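Local coordinates for transcriptional protein SWT1 (Saccharomyces cerevisiae, PDB 4PQZ) that takes part in transcription, probably as an activator, as an RNA endonuclease whose C-terminal HEPN-like domain is the part described here, at residues 40-43 / 44-48; 64-67 / 68-71; 101-104 / 105-109; 118-121 / 122-126; 149-152 / 153-157. One frame throughout, in Å; residues are numbered along the deposited sequence.

Contact 1 (40-43 / 44-48); sequences QNVF and EQVKE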
loop_
_atom_site.group_PDB
_atom_site.type_symbol
_atom_site.label_atom_id
_atom_site.label_comp_id
_atom_site.label_asym_id
_atom_site.label_seq_id
_atom_site.Cartn_x
_atom_site.Cartn_y
_atom_site.Cartn_z
ATOM N N GLN A 40 2.202 -1.000 -14.960
ATOM C CA GLN A 40 2.651 0.228 -14.314
ATOM C C GLN A 40 1.479 1.030 -13.740
ATOM O O GLN A 40 1.611 1.664 -12.694
ATOM C CB GLN A 40 3.475 1.083 -15.276
ATOM C CG GLN A 40 4.182 2.226 -14.588
ATOM C CD GLN A 40 5.036 3.034 -15.523
ATOM O OE1 GLN A 40 5.285 2.625 -16.657
ATOM N NE2 GLN A 40 5.495 4.192 -15.059
ATOM N N ASN A 41 0.337 0.982 -14.421
ATOM C CA ASN A 41 -0.873 1.688 -13.991
ATOM C C ASN A 41 -1.356 1.293 -12.587
ATOM O O ASN A 41 -1.654 2.154 -11.759
ATOM C CB ASN A 41 -1.991 1.474 -15.016
ATOM C CG ASN A 41 -3.076 2.520 -14.928
ATOM O OD1 ASN A 41 -2.961 3.487 -14.178
ATOM N ND2 ASN A 41 -4.138 2.338 -15.707
ATOM N N VAL A 42 -1.442 -0.009 -12.327
ATOM C CA VAL A 42 -1.765 -0.511 -10.991
ATOM C C VAL A 42 -0.622 -0.243 -10.014
ATOM O O VAL A 42 -0.830 0.327 -8.945
ATOM C CB VAL A 42 -2.046 -2.025 -11.020
ATOM C CG1 VAL A 42 -2.230 -2.579 -9.602
ATOM C CG2 VAL A 42 -3.253 -2.327 -11.919
ATOM N N PHE A 43 0.581 -0.661 -10.400
ATOM C CA PHE A 43 1.791 -0.499 -9.586
ATOM C C PHE A 43 1.980 0.940 -9.103
ATOM O O PHE A 43 2.145 1.176 -7.905
ATOM C CB PHE A 43 3.025 -0.990 -10.363
ATOM C CG PHE A 43 4.340 -0.772 -9.647
ATOM C CD1 PHE A 43 4.628 -1.445 -8.475
ATOM C CD2 PHE A 43 5.293 0.089 -10.170
ATOM C CE1 PHE A 43 5.837 -1.244 -7.818
ATOM C CE2 PHE A 43 6.508 0.299 -9.522
ATOM C CZ PHE A 43 6.780 -0.369 -8.348
ATOM N N GLU A 44 1.925 1.899 -10.026
ATOM C CA GLU A 44 2.146 3.297 -9.667
ATOM C C GLU A 44 0.987 3.900 -8.870
ATOM O O GLU A 44 1.192 4.817 -8.074
ATOM C CB GLU A 44 2.467 4.149 -10.901
ATOM C CG GLU A 44 3.807 3.807 -11.565
ATOM C CD GLU A 44 5.033 4.221 -10.748
ATOM O OE1 GLU A 44 4.960 5.244 -10.034
ATOM O OE2 GLU A 44 6.072 3.522 -10.824
ATOM N N GLN A 45 -0.223 3.385 -9.070
ATOM C CA GLN A 45 -1.362 3.854 -8.282
ATOM C C GLN A 45 -1.390 3.235 -6.885
ATOM O O GLN A 45 -1.637 3.934 -5.899
ATOM C CB GLN A 45 -2.685 3.614 -9.007
ATOM C CG GLN A 45 -3.002 4.649 -10.089
ATOM C CD GLN A 45 -4.210 4.259 -10.922
ATOM O OE1 GLN A 45 -4.990 3.383 -10.539
ATOM N NE2 GLN A 45 -4.367 4.901 -12.071
ATOM N N VAL A 46 -1.138 1.929 -6.803
ATOM C CA VAL A 46 -0.956 1.255 -5.513
ATOM C C VAL A 46 0.107 1.964 -4.659
ATOM O O VAL A 46 -0.127 2.240 -3.478
ATOM C CB VAL A 46 -0.568 -0.226 -5.690
ATOM C CG1 VAL A 46 -0.154 -0.833 -4.358
ATOM C CG2 VAL A 46 -1.727 -1.001 -6.310
ATOM N N LYS A 47 1.252 2.263 -5.277
ATOM C CA LYS A 47 2.323 3.059 -4.658
ATOM C C LYS A 47 1.829 4.389 -4.082
ATOM O O LYS A 47 2.076 4.690 -2.912
ATOM C CB LYS A 47 3.454 3.337 -5.658
ATOM C CG LYS A 47 4.588 2.319 -5.657
ATOM C CD LYS A 47 5.600 2.601 -6.782
ATOM C CE LYS A 47 6.438 3.850 -6.517
ATOM N NZ LYS A 47 7.207 4.284 -7.727
ATOM N N GLU A 48 1.139 5.176 -4.905
ATOM C CA GLU A 48 0.615 6.473 -4.472
ATOM C C GLU A 48 -0.354 6.338 -3.301
ATOM O O GLU A 48 -0.402 7.190 -2.417
ATOM C CB GLU A 48 -0.083 7.186 -5.625
ATOM C CG GLU A 48 0.854 7.810 -6.637
ATOM C CD GLU A 48 0.099 8.469 -7.775
ATOM O OE1 GLU A 48 -1.144 8.310 -7.840
ATOM O OE2 GLU A 48 0.745 9.145 -8.602
#
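Val42 and Val46, one helical turn apart, lie side by side on the buried flank of helix 35-62, and their branches CG1 and CG2 meet at 3.7 Å. Beneath them Val46 N donates to Val42 O at 2.7 Å in a nearly straight bond of 172°, and the pair turns inward, where Val46 also packs on Phe128, Trp132 and Trp158. Against this buried pair stands the more exposed side of the helix, with Gln40, Glu44 and a weak salt bridge. Between the two, the Phe43 ring is covered on one face by the aliphatic part of Lys47, whose CD stands 3.9 Å from the ring centroid, displaced toward the rim, in a CH-pi contact; Ile79 of helix 79-88 touches both residues. With its chain bent at CG-CD (chi3 71°), Lys47 passes over the ring and takes NZ back to the carboxylate of Glu44, where NZ and OE1 are a long 3.4 Å apart. Glu44 is itself bent, and its CG rests 3.4 Å from CG of exposed Gln40. Asn41 and Gln45 run alongside each other with amide planes 77° apart; Gln45 OE1 accepts from Trp158 NE1. Successive i to i+4 pairs, apolar inward and polar or charged outward, make this one wall of an amphipathic helix in the all-helical HEPN-like bundle.

Contact 2 (64-67 / 68-71); sequences EDIG and FIDY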
loop_
_atom_site.group_PDB
_atom_site.type_symbol
_atom_site.label_atom_id
_atom_site.label_comp_id
_atom_site.label_asym_id
_atom_site.label_seq_id
_atom_site.Cartn_x
_atom_site.Cartn_y
_atom_site.Cartn_z
ATOM N N GLU A 64 3.154 18.317 14.101
ATOM C CA GLU A 64 4.376 19.112 14.041
ATOM C C GLU A 64 5.651 18.274 14.196
ATOM O O GLU A 64 6.700 18.580 13.614
ATOM C CB GLU A 64 4.360 20.147 15.160
ATOM C CG GLU A 64 3.767 21.490 14.800
ATOM C CD GLU A 64 4.217 22.575 15.767
ATOM O OE1 GLU A 64 4.341 22.278 16.975
ATOM O OE2 GLU A 64 4.467 23.716 15.317
ATOM N N ASP A 65 5.565 17.222 15.000
ATOM C CA ASP A 65 6.773 16.528 15.431
ATOM C C ASP A 65 7.266 15.477 14.435
ATOM O O ASP A 65 8.011 14.581 14.816
ATOM C CB ASP A 65 6.578 15.924 16.833
ATOM C CG ASP A 65 6.254 16.986 17.887
ATOM O OD1 ASP A 65 5.596 16.670 18.907
ATOM O OD2 ASP A 65 6.654 18.152 17.684
ATOM N N ILE A 66 6.875 15.591 13.160
ATOM C CA ILE A 66 7.205 14.530 12.192
ATOM C C ILE A 66 8.672 14.497 11.778
ATOM O O ILE A 66 9.190 13.439 11.426
ATOM C CB ILE A 66 6.291 14.494 10.911
ATOM C CG1 ILE A 66 6.375 15.794 10.103
ATOM C CG2 ILE A 66 4.847 14.075 11.251
ATOM C CD1 ILE A 66 5.904 15.608 8.655
ATOM N N GLY A 67 9.331 15.652 11.805
ATOM C CA GLY A 67 10.764 15.714 11.569
ATOM C C GLY A 67 11.497 15.098 12.746
ATOM O O GLY A 67 12.541 14.459 12.586
ATOM N N PHE A 68 10.929 15.288 13.934
ATOM C CA PHE A 68 11.485 14.751 15.173
ATOM C C PHE A 68 11.434 13.219 15.222
ATOM O O PHE A 68 12.321 12.581 15.776
ATOM C CB PHE A 68 10.775 15.372 16.385
ATOM C CG PHE A 68 11.244 14.838 17.715
ATOM C CD1 PHE A 68 12.502 15.174 18.219
ATOM C CD2 PHE A 68 10.417 14.024 18.480
ATOM C CE1 PHE A 68 12.934 14.687 19.451
ATOM C CE2 PHE A 68 10.836 13.541 19.709
ATOM C CZ PHE A 68 12.104 13.868 20.198
ATOM N N ILE A 69 10.406 12.617 14.639
ATOM C CA ILE A 69 10.353 11.146 14.608
ATOM C C ILE A 69 10.769 10.576 13.259
ATOM O O ILE A 69 10.353 9.480 12.885
ATOM C CB ILE A 69 8.986 10.568 15.074
ATOM C CG1 ILE A 69 7.816 11.363 14.493
ATOM C CG2 ILE A 69 8.887 10.562 16.589
ATOM C CD1 ILE A 69 7.359 10.871 13.127
ATOM N N ASP A 70 11.604 11.330 12.544
ATOM C CA ASP A 70 12.249 10.861 11.302
ATOM C C ASP A 70 11.301 10.432 10.166
ATOM O O ASP A 70 11.633 9.558 9.357
ATOM C CB ASP A 70 13.266 9.745 11.589
ATOM C CG ASP A 70 14.314 10.161 12.599
ATOM O OD1 ASP A 70 15.009 11.178 12.350
ATOM O OD2 ASP A 70 14.427 9.475 13.642
ATOM N N TYR A 71 10.130 11.048 10.090
ATOM C CA TYR A 71 9.331 10.890 8.889
ATOM C C TYR A 71 9.449 12.125 8.003
ATOM O O TYR A 71 8.869 13.173 8.307
ATOM C CB TYR A 71 7.860 10.589 9.201
ATOM C CG TYR A 71 6.983 10.755 7.982
ATOM C CD1 TYR A 71 7.191 9.979 6.845
ATOM C CD2 TYR A 71 5.970 11.699 7.956
ATOM C CE1 TYR A 71 6.417 10.134 5.722
ATOM C CE2 TYR A 71 5.179 11.863 6.835
ATOM C CZ TYR A 71 5.407 11.076 5.721
ATOM O OH TYR A 71 4.631 11.240 4.599
#
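A chi1 of 61° sets CG1 of Ile66 between its backbone N and carbonyl carbon, while Tyr71 holds CG anti to its own N (166°); the two side chains thereby run alongside each other, Ile66 CD1 lying 4.0 Å from Tyr71 CD2. Ile69 CD1 lies 3.8 Å from Ile66 CA. The backbone ties these groups together: Ile69 N donates to Asp65 O at 3.1 Å, and Tyr71 N to Ile66 O at 2.9 Å. Nested inside the latter, Gly67 to Asp70 form a type I beta turn, closed by a weak bond of 3.3 Å from Asp70 N to Gly67 O. With Asp70 at a positive phi and Ile66 packed on Tyr71, the pair of bonds fits a Schellman motif, and the chain reverses here in the loop that joins helix 35-62 to helix 79-88 of the HEPN-like domain. Tyr71, just after the turn, is buried. Its OH bonds Asp55 and its ring meets Tyr85 edge-to-face, whereas Phe68 reaches outward on the exposed side.

Contact 3 (101-104 / 105-109); sequences SKIK and KNEWK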
loop_
_atom_site.group_PDB
_atom_site.type_symbol
_atom_site.label_atom_id
_atom_site.label_comp_id
_atom_site.label_asym_id
_atom_site.label_seq_id
_atom_site.Cartn_x
_atom_site.Cartn_y
_atom_site.Cartn_z
ATOM N N SER A 101 -6.250 -8.429 11.496
ATOM C CA SER A 101 -5.438 -9.053 10.471
ATOM C C SER A 101 -4.540 -10.068 11.162
ATOM O O SER A 101 -4.278 -9.967 12.359
ATOM C CB SER A 101 -4.581 -7.990 9.772
ATOM O OG SER A 101 -3.810 -8.552 8.727
ATOM N N LYS A 102 -4.061 -11.038 10.400
ATOM C CA LYS A 102 -3.086 -12.001 10.884
ATOM C C LYS A 102 -1.670 -11.482 10.671
ATOM O O LYS A 102 -0.698 -12.088 11.124
ATOM C CB LYS A 102 -3.243 -13.330 10.135
ATOM C CG LYS A 102 -4.652 -13.908 10.180
ATOM C CD LYS A 102 -4.967 -14.463 11.555
ATOM C CE LYS A 102 -6.437 -14.791 11.651
ATOM N NZ LYS A 102 -6.824 -15.185 13.034
ATOM N N ILE A 103 -1.562 -10.368 9.960
ATOM C CA ILE A 103 -0.274 -9.731 9.712
ATOM C C ILE A 103 0.398 -9.293 11.028
ATOM O O ILE A 103 -0.211 -8.611 11.865
ATOM C CB ILE A 103 -0.435 -8.570 8.694
ATOM C CG1 ILE A 103 -0.838 -9.141 7.328
ATOM C CG2 ILE A 103 0.861 -7.753 8.556
ATOM C CD1 ILE A 103 -1.221 -8.083 6.267
ATOM N N LYS A 104 1.635 -9.749 11.221
ATOM C CA LYS A 104 2.452 -9.365 12.379
ATOM C C LYS A 104 3.593 -8.435 11.963
ATOM O O LYS A 104 3.919 -8.333 10.771
ATOM C CB LYS A 104 3.070 -10.593 13.059
ATOM C CG LYS A 104 2.100 -11.504 13.759
ATOM C CD LYS A 104 2.824 -12.666 14.413
ATOM C CE LYS A 104 1.844 -13.758 14.817
ATOM N NZ LYS A 104 2.515 -15.022 15.237
ATOM N N LYS A 105 4.204 -7.795 12.961
ATOM C CA LYS A 105 5.316 -6.863 12.766
ATOM C C LYS A 105 6.352 -7.360 11.761
ATOM O O LYS A 105 6.665 -6.670 10.794
ATOM C CB LYS A 105 5.985 -6.557 14.117
ATOM C CG LYS A 105 7.309 -5.770 14.026
ATOM C CD LYS A 105 7.738 -5.191 15.381
ATOM C CE LYS A 105 9.157 -4.617 15.353
ATOM N NZ LYS A 105 9.315 -3.467 14.418
ATOM N N ASN A 106 6.857 -8.572 11.984
ATOM C CA ASN A 106 7.897 -9.169 11.137
ATOM C C ASN A 106 7.622 -9.235 9.614
ATOM O O ASN A 106 8.554 -9.296 8.810
ATOM C CB ASN A 106 8.280 -10.544 11.691
ATOM C CG ASN A 106 9.435 -11.174 10.940
ATOM O OD1 ASN A 106 10.595 -10.817 11.148
ATOM N ND2 ASN A 106 9.122 -12.119 10.058
ATOM N N GLU A 107 6.350 -9.204 9.220
ATOM C CA GLU A 107 5.967 -9.189 7.803
ATOM C C GLU A 107 6.562 -7.976 7.040
ATOM O O GLU A 107 6.775 -8.033 5.814
ATOM C CB GLU A 107 4.431 -9.202 7.685
ATOM C CG GLU A 107 3.847 -10.103 6.571
ATOM C CD GLU A 107 3.855 -9.427 5.213
ATOM O OE1 GLU A 107 3.944 -8.181 5.188
ATOM O OE2 GLU A 107 3.781 -10.126 4.177
ATOM N N TRP A 108 6.820 -6.883 7.765
ATOM C CA TRP A 108 7.280 -5.633 7.146
ATOM C C TRP A 108 8.785 -5.421 7.219
ATOM O O TRP A 108 9.306 -4.435 6.706
ATOM C CB TRP A 108 6.558 -4.447 7.768
ATOM C CG TRP A 108 5.079 -4.637 7.717
ATOM C CD1 TRP A 108 4.262 -4.980 8.750
ATOM C CD2 TRP A 108 4.250 -4.557 6.555
ATOM N NE1 TRP A 108 2.975 -5.075 8.321
ATOM C CE2 TRP A 108 2.934 -4.830 6.975
ATOM C CE3 TRP A 108 4.484 -4.251 5.206
ATOM C CZ2 TRP A 108 1.852 -4.822 6.089
ATOM C CZ3 TRP A 108 3.396 -4.237 4.322
ATOM C CH2 TRP A 108 2.108 -4.534 4.768
ATOM N N LYS A 109 9.479 -6.360 7.840
ATOM C CA LYS A 109 10.929 -6.293 7.953
ATOM C C LYS A 109 11.591 -6.369 6.575
ATOM O O LYS A 109 12.510 -5.606 6.264
ATOM C CB LYS A 109 11.417 -7.419 8.867
ATOM C CG LYS A 109 12.824 -7.248 9.433
ATOM C CD LYS A 109 12.981 -8.068 10.714
ATOM C CE LYS A 109 14.379 -8.642 10.844
ATOM N NZ LYS A 109 15.405 -7.663 10.413
#
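Lys104 O accepts from Glu107 N at 3.0 Å, with the donor lying well above the carbonyl plane. The next link, Trp108 N to Lys105 O, is also 3.0 Å long and carries on the 3-10 turn of residues 105-108. Ile103 crosses the Trp108 side chain at about a right angle. Its CG2 branch, anti to the backbone N, does the touching, 3.4 Å from Trp108 NE1 and 3.9 Å from Trp108 CE2. Upstream, Ser101 OG accepts from Ile103 N at 3.1 Å, an ST turn. The 3-10 turn carries Trp108, which packs between Ile86 and Tyr87 of helix 79-88 and Trp132 and Val135 of helix 122-139. Lys104 is exposed, whereas Lys105 makes a cation-pi contact with Tyr87. Glu107 bends at chi2, -83°, and lays OE1 over the centre of the indole, 3.7 Å above its plane. A carboxylate oxygen there brings negative charge close to the ring's electron cloud, an interaction probably not attractive in itself.

Contact 4 (118-121 / 122-126); sequences KPTN and LNDLR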
loop_
_atom_site.group_PDB
_atom_site.type_symbol
_atom_site.label_atom_id
_atom_site.label_comp_id
_atom_site.label_asym_id
_atom_site.label_seq_id
_atom_site.Cartn_x
_atom_site.Cartn_y
_atom_site.Cartn_z
ATOM N N LYS A 118 7.454 -3.728 -9.730
ATOM C CA LYS A 118 6.494 -3.795 -10.827
ATOM C C LYS A 118 6.342 -5.220 -11.337
ATOM O O LYS A 118 7.331 -5.853 -11.715
ATOM C CB LYS A 118 6.910 -2.881 -11.978
ATOM C CG LYS A 118 5.778 -2.619 -12.968
ATOM C CD LYS A 118 6.248 -1.838 -14.195
ATOM C CE LYS A 118 6.449 -2.768 -15.387
ATOM N NZ LYS A 118 6.025 -2.121 -16.667
ATOM N N PRO A 119 5.100 -5.734 -11.333
ATOM C CA PRO A 119 4.809 -7.086 -11.818
ATOM C C PRO A 119 5.206 -7.304 -13.284
ATOM O O PRO A 119 4.873 -6.488 -14.150
ATOM C CB PRO A 119 3.292 -7.186 -11.648
ATOM C CG PRO A 119 2.985 -6.268 -10.530
ATOM C CD PRO A 119 3.909 -5.109 -10.727
ATOM N N THR A 120 5.914 -8.402 -13.545
ATOM C CA THR A 120 6.354 -8.740 -14.897
ATOM C C THR A 120 5.506 -9.839 -15.541
ATOM O O THR A 120 5.665 -10.134 -16.724
ATOM C CB THR A 120 7.844 -9.154 -14.936
ATOM O OG1 THR A 120 8.055 -10.307 -14.107
ATOM C CG2 THR A 120 8.722 -8.012 -14.453
ATOM N N ASN A 121 4.608 -10.439 -14.763
ATOM C CA ASN A 121 3.659 -11.420 -15.302
ATOM C C ASN A 121 2.283 -11.325 -14.641
ATOM O O ASN A 121 2.116 -10.603 -13.654
ATOM C CB ASN A 121 4.214 -12.847 -15.211
ATOM C CG ASN A 121 4.567 -13.259 -13.791
ATOM O OD1 ASN A 121 3.691 -13.449 -12.956
ATOM N ND2 ASN A 121 5.859 -13.423 -13.524
ATOM N N LEU A 122 1.303 -12.046 -15.181
ATOM C CA LEU A 122 -0.079 -11.912 -14.711
ATOM C C LEU A 122 -0.262 -12.459 -13.306
ATOM O O LEU A 122 -0.968 -11.869 -12.485
ATOM C CB LEU A 122 -1.085 -12.577 -15.671
ATOM C CG LEU A 122 -2.562 -12.359 -15.288
ATOM C CD1 LEU A 122 -2.930 -10.876 -15.360
ATOM C CD2 LEU A 122 -3.540 -13.208 -16.128
ATOM N N ASN A 123 0.369 -13.594 -13.035
ATOM C CA ASN A 123 0.359 -14.169 -11.698
ATOM C C ASN A 123 0.895 -13.168 -10.645
ATOM O O ASN A 123 0.265 -12.937 -9.606
ATOM C CB ASN A 123 1.162 -15.473 -11.683
ATOM C CG ASN A 123 1.355 -16.026 -10.274
ATOM O OD1 ASN A 123 0.415 -16.046 -9.468
ATOM N ND2 ASN A 123 2.587 -16.470 -9.965
ATOM N N ASP A 124 2.044 -12.564 -10.946
ATOM C CA ASP A 124 2.696 -11.601 -10.060
ATOM C C ASP A 124 1.840 -10.351 -9.871
ATOM O O ASP A 124 1.796 -9.783 -8.780
ATOM C CB ASP A 124 4.075 -11.213 -10.604
ATOM C CG ASP A 124 5.129 -12.292 -10.373
ATOM O OD1 ASP A 124 4.761 -13.411 -9.959
ATOM O OD2 ASP A 124 6.326 -12.015 -10.609
ATOM N N LEU A 125 1.151 -9.946 -10.937
ATOM C CA LEU A 125 0.261 -8.785 -10.899
ATOM C C LEU A 125 -0.962 -9.027 -10.021
ATOM O O LEU A 125 -1.391 -8.137 -9.293
ATOM C CB LEU A 125 -0.156 -8.372 -12.313
ATOM C CG LEU A 125 -1.038 -7.122 -12.442
ATOM C CD1 LEU A 125 -0.438 -5.926 -11.693
ATOM C CD2 LEU A 125 -1.294 -6.773 -13.910
ATOM N N ARG A 126 -1.510 -10.237 -10.077
ATOM C CA ARG A 126 -2.629 -10.597 -9.213
ATOM C C ARG A 126 -2.164 -10.717 -7.774
ATOM O O ARG A 126 -2.840 -10.255 -6.852
ATOM C CB ARG A 126 -3.284 -11.907 -9.674
ATOM C CG ARG A 126 -3.827 -11.825 -11.084
ATOM C CD ARG A 126 -4.738 -12.986 -11.404
ATOM N NE ARG A 126 -5.780 -12.585 -12.347
ATOM C CZ ARG A 126 -6.948 -12.052 -11.985
ATOM N NH1 ARG A 126 -7.230 -11.854 -10.702
ATOM N NH2 ARG A 126 -7.839 -11.717 -12.907
HETATM O O HOH W 1 5.469 -15.835 -11.254
#
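Leu122 opens helix 122-139 directly after the cap residue Asn121. Asn123, one step on, faces solvent and turns its ND2 to a water that accepts from it at 3.2 Å. That water donates in turn to Asp124 OD1 at 2.8 Å and takes a weak bond from Asn121 ND2, so it bridges three side chains at the start of the helix. Asp124 carries the central bond: its backbone N reaches Asn121 OD1 at 2.7 Å with an N-H...O angle of 158°, the donor tilted from the amide plane. The Asn121 side chain can reach forward over the first turn because chi1 of 58° places CG between its own N and carbonyl carbon. Its amide and the Asp124 carboxylate are turned 56° against each other. Leu125 follows on the buried side, where its N donates to Asn121 O at 3.0 Å and its CD1 meets Pro119 CG at 3.6 Å. The proline ring lies across the first turn, with Pro119 CB 3.5 Å from Leu125 CA, while Phe35 and Ile162 approach Leu125 from the neighbouring helices. Arg126 NH2 bonds Asn163 OD1 of helix 145-163. Together with the Pro119-Leu125 packing seen here, the bond from Asp124 N to Asn121 OD1, a classic asparagine N-cap, starts this helix of the HEPN-like bundle.

Contact 5 (149-152 / 153-157); sequences QSLE and KQIHE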
loop_
_atom_site.group_PDB
_atom_site.type_symbol
_atom_site.label_atom_id
_atom_site.label_comp_id
_atom_site.label_asym_id
_atom_site.label_seq_id
_atom_site.Cartn_x
_atom_site.Cartn_y
_atom_site.Cartn_z
ATOM N N GLN A 149 -14.524 5.083 0.571
ATOM C CA GLN A 149 -15.233 4.935 -0.712
ATOM C C GLN A 149 -14.261 5.131 -1.884
ATOM O O GLN A 149 -14.232 4.345 -2.838
ATOM C CB GLN A 149 -16.393 5.950 -0.832
ATOM C CG GLN A 149 -17.533 5.771 0.185
ATOM C CD GLN A 149 -18.706 6.726 -0.056
ATOM O OE1 GLN A 149 -19.046 7.028 -1.196
ATOM N NE2 GLN A 149 -19.323 7.205 1.025
ATOM N N SER A 150 -13.450 6.182 -1.785
ATOM C CA SER A 150 -12.441 6.489 -2.787
ATOM C C SER A 150 -11.461 5.325 -2.991
ATOM O O SER A 150 -10.967 5.107 -4.100
ATOM C CB SER A 150 -11.712 7.780 -2.392
ATOM O OG SER A 150 -10.540 7.985 -3.154
ATOM N N LEU A 151 -11.197 4.564 -1.930
ATOM C CA LEU A 151 -10.308 3.411 -2.037
ATOM C C LEU A 151 -10.987 2.247 -2.753
ATOM O O LEU A 151 -10.371 1.591 -3.584
ATOM C CB LEU A 151 -9.788 2.969 -0.660
ATOM C CG LEU A 151 -8.838 1.759 -0.704
ATOM C CD1 LEU A 151 -7.500 2.157 -1.322
ATOM C CD2 LEU A 151 -8.657 1.083 0.664
ATOM N N GLU A 152 -12.250 1.992 -2.418
ATOM C CA GLU A 152 -13.080 0.983 -3.100
ATOM C C GLU A 152 -13.175 1.233 -4.609
ATOM O O GLU A 152 -13.014 0.321 -5.419
ATOM C CB GLU A 152 -14.494 0.942 -2.495
ATOM C CG GLU A 152 -14.577 0.307 -1.111
ATOM C CD GLU A 152 -13.950 -1.068 -1.073
ATOM O OE1 GLU A 152 -14.554 -2.020 -1.616
ATOM O OE2 GLU A 152 -12.847 -1.201 -0.509
ATOM N N LYS A 153 -13.434 2.483 -4.968
ATOM C CA LYS A 153 -13.492 2.889 -6.361
ATOM C C LYS A 153 -12.181 2.600 -7.092
ATOM O O LYS A 153 -12.178 2.165 -8.240
ATOM C CB LYS A 153 -13.846 4.376 -6.460
ATOM C CG LYS A 153 -13.711 4.955 -7.850
ATOM C CD LYS A 153 -13.777 6.475 -7.827
ATOM C CE LYS A 153 -13.088 7.074 -9.053
ATOM N NZ LYS A 153 -13.612 6.546 -10.351
ATOM N N GLN A 154 -11.066 2.837 -6.420
ATOM C CA GLN A 154 -9.759 2.648 -7.038
ATOM C C GLN A 154 -9.411 1.160 -7.184
ATOM O O GLN A 154 -8.831 0.739 -8.190
ATOM C CB GLN A 154 -8.694 3.382 -6.230
ATOM C CG GLN A 154 -7.695 4.154 -7.066
ATOM C CD GLN A 154 -6.748 4.960 -6.206
ATOM O OE1 GLN A 154 -7.073 5.312 -5.069
ATOM N NE2 GLN A 154 -5.564 5.249 -6.738
ATOM N N ILE A 155 -9.787 0.380 -6.171
ATOM C CA ILE A 155 -9.641 -1.080 -6.143
ATOM C C ILE A 155 -10.450 -1.751 -7.264
ATOM O O ILE A 155 -9.977 -2.694 -7.903
ATOM C CB ILE A 155 -10.072 -1.654 -4.747
ATOM C CG1 ILE A 155 -9.040 -1.303 -3.660
ATOM C CG2 ILE A 155 -10.323 -3.156 -4.809
ATOM C CD1 ILE A 155 -9.396 -1.818 -2.245
ATOM N N HIS A 156 -11.659 -1.254 -7.500
ATOM C CA HIS A 156 -12.527 -1.784 -8.556
ATOM C C HIS A 156 -11.871 -1.593 -9.923
ATOM O O HIS A 156 -11.774 -2.535 -10.710
ATOM C CB HIS A 156 -13.913 -1.122 -8.526
ATOM C CG HIS A 156 -14.813 -1.547 -9.653
ATOM N ND1 HIS A 156 -15.659 -2.637 -9.570
ATOM C CD2 HIS A 156 -14.996 -1.029 -10.894
ATOM C CE1 HIS A 156 -16.320 -2.768 -10.703
ATOM N NE2 HIS A 156 -15.934 -1.807 -11.527
ATOM N N GLU A 157 -11.395 -0.379 -10.185
ATOM C CA GLU A 157 -10.656 -0.103 -11.415
ATOM C C GLU A 157 -9.415 -0.993 -11.589
ATOM O O GLU A 157 -9.092 -1.403 -12.705
ATOM C CB GLU A 157 -10.250 1.370 -11.483
ATOM C CG GLU A 157 -11.392 2.345 -11.334
ATOM C CD GLU A 157 -10.945 3.771 -11.559
ATOM O OE1 GLU A 157 -10.104 3.986 -12.460
ATOM O OE2 GLU A 157 -11.420 4.673 -10.834
HETATM O O HOH W 2 -7.677 6.963 -2.311
#
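Four successive i to i+4 bonds join residues 149-152 to 153-156, the first from Lys153 N to Gln149 O and the last from His156 N to Glu152 O, both 2.9 Å, in a regular stretch of helix 145-163. Leu151 and Ile155 carry the buried side: Leu151 CG meets Ile155 CD1 at 3.9 Å, and both side chains press on His137 of helix 122-139. CD1 of Ile155 is also 3.9 Å from Glu152 OE2, whose own polar partner is His137 NE2. Toward helix 35-62, Ser150 OG and Gln154 OE1 share a water, 3.2 Å and 3.3 Å away respectively. Further out, Lys153 curls at its end (chi4 55°) and sets NZ 2.9 Å from Glu157 OE2 in a salt bridge; NZ comes to OE2 from the anti side, 32° out of the carboxylate plane. In the helical bundle, helix 145-163 thus packs its Leu151 and Ile155 face on helix 122-139, with Gln154 meeting Gln45 of helix 35-62.

Overall arrangement
The five contacts follow one another along the chain without interleaving, all within the single helical HEPN-like domain. Contacts 1, 4 and 5 lie on or at the start of three long helices, 35-62, 122-139 and 145-163, and contact 1 joins them: its centre is 12 Å from that of contact 4 and 13 Å from that of contact 5. Phe43 CE1 comes within 3.5 Å of Lys118 N, and Gln45 packs on Gln154. Contact 2 is 35 Å from contact 4 between centres, on the other side of the chain's centre. Helix 35-62 thus packs on both the start of helix 122-139 and helix 145-163, while the loops at 64-71 and 101-109 lie away from that junction.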